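Local coordinates for hypothetical protein PH1313 (Pyrococcus horikoshii, PDB 1VBK), which is of unproven function but probably binds RNA and ATP, as ThiI-like proteins with a THUMP domain do, at residues E37-K42 with A62-R67; P107-T112 with Y134-E139. All coordinates share one frame; numbering follows the deposited sequence.

Contact 1: E37-K42 with A62-R67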
loop_
_atom_site.group_PDB
_atom_site.type_symbol
_atom_site.label_atom_id
_atom_site.label_comp_id
_atom_site.label_asym_id
_atom_site.label_seq_id
_atom_site.Cartn_x
_atom_site.Cartn_y
_atom_site.Cartn_z
ATOM N N GLU A 37 6.752 -18.243 20.556
ATOM C CA GLU A 37 7.502 -18.503 21.783
ATOM C C GLU A 37 7.021 -19.766 22.497
ATOM O O GLU A 37 7.469 -20.079 23.598
ATOM C CB GLU A 37 7.384 -17.309 22.734
ATOM C CG GLU A 37 7.918 -15.994 22.183
ATOM C CD GLU A 37 9.403 -16.039 21.885
ATOM O OE1 GLU A 37 10.182 -16.411 22.789
ATOM O OE2 GLU A 37 9.794 -15.695 20.748
ATOM N N GLU A 38 6.109 -20.488 21.862
ATOM C CA GLU A 38 5.550 -21.713 22.421
ATOM C C GLU A 38 4.936 -21.537 23.808
ATOM O O GLU A 38 5.157 -22.353 24.707
ATOM C CB GLU A 38 6.605 -22.827 22.461
ATOM C CG GLU A 38 7.178 -23.173 21.096
ATOM C CD GLU A 38 7.850 -24.536 21.055
ATOM O OE1 GLU A 38 8.438 -24.960 22.073
ATOM O OE2 GLU A 38 7.804 -25.180 19.989
ATOM N N VAL A 39 4.172 -20.463 23.983
ATOM C CA VAL A 39 3.494 -20.220 25.249
ATOM C C VAL A 39 2.069 -20.737 25.077
ATOM O O VAL A 39 1.327 -20.261 24.219
ATOM C CB VAL A 39 3.434 -18.718 25.603
ATOM C CG1 VAL A 39 2.706 -18.531 26.926
ATOM C CG2 VAL A 39 4.839 -18.141 25.693
ATOM N N PRO A 40 1.671 -21.724 25.889
ATOM C CA PRO A 40 0.323 -22.293 25.805
ATOM C C PRO A 40 -0.743 -21.278 26.218
ATOM O O PRO A 40 -0.497 -20.430 27.068
ATOM C CB PRO A 40 0.379 -23.474 26.780
ATOM C CG PRO A 40 1.848 -23.778 26.906
ATOM C CD PRO A 40 2.458 -22.406 26.926
ATOM N N TYR A 41 -1.917 -21.371 25.602
ATOM C CA TYR A 41 -3.039 -20.496 25.914
ATOM C C TYR A 41 -4.306 -21.169 25.403
ATOM O O TYR A 41 -4.271 -21.893 24.407
ATOM C CB TYR A 41 -2.856 -19.118 25.264
ATOM C CG TYR A 41 -3.019 -19.095 23.767
ATOM C CD1 TYR A 41 -4.273 -18.921 23.185
ATOM C CD2 TYR A 41 -1.917 -19.243 22.929
ATOM C CE1 TYR A 41 -4.426 -18.892 21.806
ATOM C CE2 TYR A 41 -2.061 -19.218 21.548
ATOM C CZ TYR A 41 -3.314 -19.041 20.995
ATOM O OH TYR A 41 -3.456 -19.011 19.631
ATOM N N LYS A 42 -5.417 -20.936 26.093
ATOM C CA LYS A 42 -6.696 -21.535 25.738
ATOM C C LYS A 42 -7.505 -20.683 24.772
ATOM O O LYS A 42 -8.059 -21.197 23.799
ATOM C CB LYS A 42 -7.531 -21.770 26.999
ATOM C CG LYS A 42 -6.887 -22.666 28.044
ATOM C CD LYS A 42 -7.659 -22.575 29.356
ATOM C CE LYS A 42 -7.115 -23.532 30.407
ATOM N NZ LYS A 42 -7.339 -24.957 30.032
ATOM N N ALA A 62 2.704 -12.901 29.654
ATOM C CA ALA A 62 2.880 -11.474 29.898
ATOM C C ALA A 62 4.270 -10.982 29.497
ATOM O O ALA A 62 4.409 -9.910 28.905
ATOM C CB ALA A 62 2.610 -11.163 31.370
ATOM N N ASN A 63 5.297 -11.766 29.811
ATOM C CA ASN A 63 6.662 -11.379 29.479
ATOM C C ASN A 63 6.922 -11.327 27.978
ATOM O O ASN A 63 7.766 -10.562 27.524
ATOM C CB ASN A 63 7.660 -12.317 30.161
ATOM C CG ASN A 63 7.814 -12.019 31.642
ATOM O OD1 ASN A 63 8.477 -12.759 32.371
ATOM N ND2 ASN A 63 7.209 -10.922 32.094
ATOM N N VAL A 64 6.204 -12.144 27.212
ATOM C CA VAL A 64 6.350 -12.145 25.758
ATOM C C VAL A 64 5.584 -10.950 25.188
ATOM O O VAL A 64 6.095 -10.209 24.352
ATOM C CB VAL A 64 5.754 -13.428 25.127
ATOM C CG1 VAL A 64 5.628 -13.261 23.617
ATOM C CG2 VAL A 64 6.631 -14.634 25.460
ATOM N N LEU A 65 4.355 -10.768 25.662
ATOM C CA LEU A 65 3.498 -9.694 25.180
ATOM C C LEU A 65 4.056 -8.289 25.383
ATOM O O LEU A 65 3.599 -7.340 24.744
ATOM C CB LEU A 65 2.102 -9.822 25.801
ATOM C CG LEU A 65 1.411 -11.132 25.396
ATOM C CD1 LEU A 65 -0.045 -11.112 25.829
ATOM C CD2 LEU A 65 1.504 -11.322 23.881
ATOM N N VAL A 66 5.033 -8.148 26.269
ATOM C CA VAL A 66 5.651 -6.844 26.483
ATOM C C VAL A 66 6.259 -6.363 25.163
ATOM O O VAL A 66 6.375 -5.161 24.923
ATOM C CB VAL A 66 6.790 -6.915 27.543
ATOM C CG1 VAL A 66 7.541 -5.592 27.592
ATOM C CG2 VAL A 66 6.212 -7.226 28.911
ATOM N N ARG A 67 6.638 -7.304 24.302
ATOM C CA ARG A 67 7.261 -6.950 23.024
ATOM C C ARG A 67 6.297 -6.738 21.861
ATOM O O ARG A 67 6.728 -6.591 20.712
ATOM C CB ARG A 67 8.298 -8.008 22.636
ATOM C CG ARG A 67 9.449 -8.140 23.638
ATOM C CD ARG A 67 10.599 -8.948 23.051
ATOM N NE ARG A 67 10.185 -10.287 22.638
ATOM C CZ ARG A 67 9.999 -11.309 23.468
ATOM N NH1 ARG A 67 9.617 -12.487 22.996
ATOM N NH2 ARG A 67 10.213 -11.160 24.767
#

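Contact 2: P107-T112 with Y134-E139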
loop_
_atom_site.group_PDB
_atom_site.type_symbol
_atom_site.label_atom_id
_atom_site.label_comp_id
_atom_site.label_asym_id
_atom_site.label_seq_id
_atom_site.Cartn_x
_atom_site.Cartn_y
_atom_site.Cartn_z
ATOM N N PRO A 107 3.512 -3.343 54.758
ATOM C CA PRO A 107 3.535 -2.754 53.417
ATOM C C PRO A 107 2.432 -1.716 53.197
ATOM O O PRO A 107 1.358 -1.790 53.804
ATOM C CB PRO A 107 3.369 -3.972 52.504
ATOM C CG PRO A 107 2.517 -4.910 53.343
ATOM C CD PRO A 107 3.177 -4.780 54.703
ATOM N N LYS A 108 2.716 -0.738 52.345
ATOM C CA LYS A 108 1.736 0.289 52.004
ATOM C C LYS A 108 1.011 -0.228 50.761
ATOM O O LYS A 108 1.646 -0.810 49.875
ATOM C CB LYS A 108 2.435 1.613 51.683
ATOM C CG LYS A 108 3.003 2.342 52.900
ATOM C CD LYS A 108 3.866 3.512 52.453
ATOM C CE LYS A 108 4.294 4.389 53.618
ATOM N NZ LYS A 108 3.159 5.188 54.152
ATOM N N PHE A 109 -0.301 -0.019 50.689
ATOM C CA PHE A 109 -1.067 -0.499 49.540
ATOM C C PHE A 109 -2.280 0.355 49.193
ATOM O O PHE A 109 -2.662 1.262 49.936
ATOM C CB PHE A 109 -1.566 -1.930 49.798
ATOM C CG PHE A 109 -2.843 -2.001 50.615
ATOM C CD1 PHE A 109 -2.843 -1.704 51.976
ATOM C CD2 PHE A 109 -4.047 -2.374 50.017
ATOM C CE1 PHE A 109 -4.023 -1.777 52.730
ATOM C CE2 PHE A 109 -5.232 -2.451 50.761
ATOM C CZ PHE A 109 -5.221 -2.153 52.118
ATOM N N ARG A 110 -2.876 0.048 48.043
ATOM C CA ARG A 110 -4.093 0.709 47.604
ATOM C C ARG A 110 -4.844 -0.304 46.761
ATOM O O ARG A 110 -4.277 -1.306 46.331
ATOM C CB ARG A 110 -3.799 1.956 46.764
ATOM C CG ARG A 110 -3.263 1.695 45.362
ATOM C CD ARG A 110 -3.607 2.881 44.454
ATOM N NE ARG A 110 -5.042 2.906 44.193
ATOM C CZ ARG A 110 -5.776 4.009 44.082
ATOM N NH1 ARG A 110 -5.215 5.206 44.206
ATOM N NH2 ARG A 110 -7.082 3.909 43.859
ATOM N N VAL A 111 -6.127 -0.059 46.555
ATOM C CA VAL A 111 -6.940 -0.934 45.730
ATOM C C VAL A 111 -7.424 -0.056 44.588
ATOM O O VAL A 111 -7.806 1.100 44.797
ATOM C CB VAL A 111 -8.161 -1.508 46.500
ATOM C CG1 VAL A 111 -8.977 -2.420 45.579
ATOM C CG2 VAL A 111 -7.691 -2.305 47.720
ATOM N N THR A 112 -7.377 -0.598 43.380
ATOM C CA THR A 112 -7.808 0.131 42.199
ATOM C C THR A 112 -8.845 -0.745 41.518
ATOM O O THR A 112 -8.540 -1.851 41.077
ATOM C CB THR A 112 -6.611 0.397 41.252
ATOM O OG1 THR A 112 -5.606 1.141 41.957
ATOM C CG2 THR A 112 -7.053 1.191 40.030
ATOM N N TYR A 134 -11.207 -5.216 54.027
ATOM C CA TYR A 134 -11.030 -6.652 54.205
ATOM C C TYR A 134 -9.549 -6.962 54.419
ATOM O O TYR A 134 -9.187 -7.717 55.322
ATOM C CB TYR A 134 -11.540 -7.402 52.970
ATOM C CG TYR A 134 -11.592 -8.900 53.138
ATOM C CD1 TYR A 134 -12.502 -9.492 54.019
ATOM C CD2 TYR A 134 -10.740 -9.733 52.413
ATOM C CE1 TYR A 134 -12.562 -10.883 54.171
ATOM C CE2 TYR A 134 -10.791 -11.120 52.560
ATOM C CZ TYR A 134 -11.704 -11.688 53.436
ATOM O OH TYR A 134 -11.770 -13.061 53.564
ATOM N N ILE A 135 -8.695 -6.375 53.585
ATOM C CA ILE A 135 -7.258 -6.594 53.704
ATOM C C ILE A 135 -6.726 -6.012 55.027
ATOM O O ILE A 135 -5.938 -6.655 55.727
ATOM C CB ILE A 135 -6.517 -5.984 52.478
ATOM C CG1 ILE A 135 -6.954 -6.724 51.209
ATOM C CG2 ILE A 135 -4.996 -6.101 52.651
ATOM C CD1 ILE A 135 -6.311 -6.225 49.938
ATOM N N LEU A 136 -7.173 -4.810 55.381
ATOM C CA LEU A 136 -6.740 -4.173 56.624
ATOM C C LEU A 136 -7.113 -4.968 57.877
ATOM O O LEU A 136 -6.428 -4.882 58.899
ATOM C CB LEU A 136 -7.332 -2.763 56.737
ATOM C CG LEU A 136 -6.643 -1.654 55.940
ATOM C CD1 LEU A 136 -7.486 -0.387 56.001
ATOM C CD2 LEU A 136 -5.255 -1.401 56.512
ATOM N N ASN A 137 -8.199 -5.731 57.795
ATOM C CA ASN A 137 -8.675 -6.542 58.914
ATOM C C ASN A 137 -7.959 -7.888 59.011
ATOM O O ASN A 137 -8.099 -8.595 60.006
ATOM C CB ASN A 137 -10.180 -6.809 58.776
ATOM C CG ASN A 137 -11.038 -5.617 59.192
ATOM O OD1 ASN A 137 -12.241 -5.588 58.930
ATOM N ND2 ASN A 137 -10.427 -4.643 59.854
ATOM N N ASN A 138 -7.195 -8.245 57.985
ATOM C CA ASN A 138 -6.510 -9.533 57.976
ATOM C C ASN A 138 -4.994 -9.479 57.819
ATOM O O ASN A 138 -4.326 -10.513 57.868
ATOM C CB ASN A 138 -7.109 -10.409 56.870
ATOM C CG ASN A 138 -8.530 -10.851 57.184
ATOM O OD1 ASN A 138 -8.745 -11.722 58.022
ATOM N ND2 ASN A 138 -9.508 -10.241 56.522
ATOM N N GLU A 139 -4.443 -8.282 57.652
ATOM C CA GLU A 139 -3.005 -8.139 57.467
ATOM C C GLU A 139 -2.492 -6.851 58.078
ATOM O O GLU A 139 -3.221 -5.862 58.154
ATOM C CB GLU A 139 -2.657 -8.116 55.969
ATOM C CG GLU A 139 -2.655 -9.467 55.269
ATOM C CD GLU A 139 -1.509 -10.358 55.718
ATOM O OE1 GLU A 139 -0.382 -9.841 55.884
ATOM O OE2 GLU A 139 -1.727 -11.574 55.895
#

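Contact 1: E37-K42 with A62-R67
In the ferredoxin-like domain, Glu-37 and Val-39, in the turn just after helix 19-36, meet Val-64 of helix 58-65 and Arg-67 a little further on. A Schellman motif closes the first helix: Glu-38, with positive phi, is its C-prime residue, and the backbone N of Val-39 returns to the O of Leu-34. The turn leaves the side chains of Glu-37 and Val-39 on the side of the second helix.

Val-64 is the apolar centre of the contact. Its CG2 meets Val-39 CG2 tip to tip at 3.9 Å, and the aliphatic part of Glu-37 slants over the same valine, with Glu-37 CG 3.8 Å from Val-64 CG1 and equally far from CG2. Val-64 also rests on Ala-33, and Val-39 on Leu-34, both of helix 19-36.

Beyond the valine the Glu-37 chain bends at chi2 (-63°), which carries its carboxylate towards Arg-67. The two charged groups approach from opposite directions with their planes 78° apart, the carboxylate carbon at the guanidinium edge. The salt bridge is long, Glu-37 OE2 to Arg-67 NH1 measuring 3.9 Å. Arg-67 has firmer partners elsewhere: NE bonds to the O of Arg-229 and NH1 to the hydroxyl of Tyr-232, which also has a weak hydrogen bond with Glu-37 OE2. An alanine at Glu-37 would keep CB but is likely to leave Arg-67 without this acidic neighbour and bare part of Val-64.

Hydrocarbon packing therefore does most of the work, with a looser electrostatic contact at its margin, where the Tyr-232 hydroxyl joins the two charged groups, weakly on the glutamate side, and the backbone O of Arg-229 holds the arginine.

Contact 2: P107-T112 with Y134-E139
Apolar contacts join Phe-109 to Ile-135 and Leu-136, which meet its ring in different ways. Ile-135 lies over one face: its CG2 sits over the rim of the ring rather than its middle, 4.0 Å from Phe-109 CZ. The other branch of the isoleucine reaches the same end of the ring, with CD1 4.0 Å from Phe-109 CE2. Leu-136 comes to the edge instead, its CD2 in the ring plane and 4.0 Å from Phe-109 CE1. With chi1 at 83°, Phe-109 CG sits between the backbone N and the carbonyl carbon, and the ring projects from strand 108-115 to the helix.

These residues belong to the beta-alpha-beta unit of strand 108-115, helix 124-138 and strand 142-143, within the THUMP domain. Aromatic packing extends the contact to helix 84-102, where Phe-95 makes an edge-to-face pair with Phe-109 and also touches Ile-135.

Polar side chains bond within their own segment or to other parts of the chain, as Lys-108 does to Glu-142 and Asp-144. Asn-138 ND2 donates to Tyr-134 O over 2.8 Å, and the same nitrogen lies above the centre of the Tyr-134 ring, while Arg-110 NH2 reaches Val-111 O at 3.0 Å.

In the fold
The two contacts follow one another along the chain without overlapping, and they lie in different parts of the protein: 37-42 with 62-67 in the ferredoxin-like domain, 107-112 with 134-139 in the THUMP domain. Their centres are 30 Å apart and their nearest atoms about 17 Å, so they do not touch. An indirect route runs through the mixed sheet: strand 71-81, which packs on Ala-62 and Leu-65, pairs with 160-164, that strand with 150-157, and 150-157 with 108-115. A methylpentanediol molecule, probably from the crystallisation liquor, lies close to the side chain of Phe-109 in contact 2 and is hydrogen-bonded to Val-111 N.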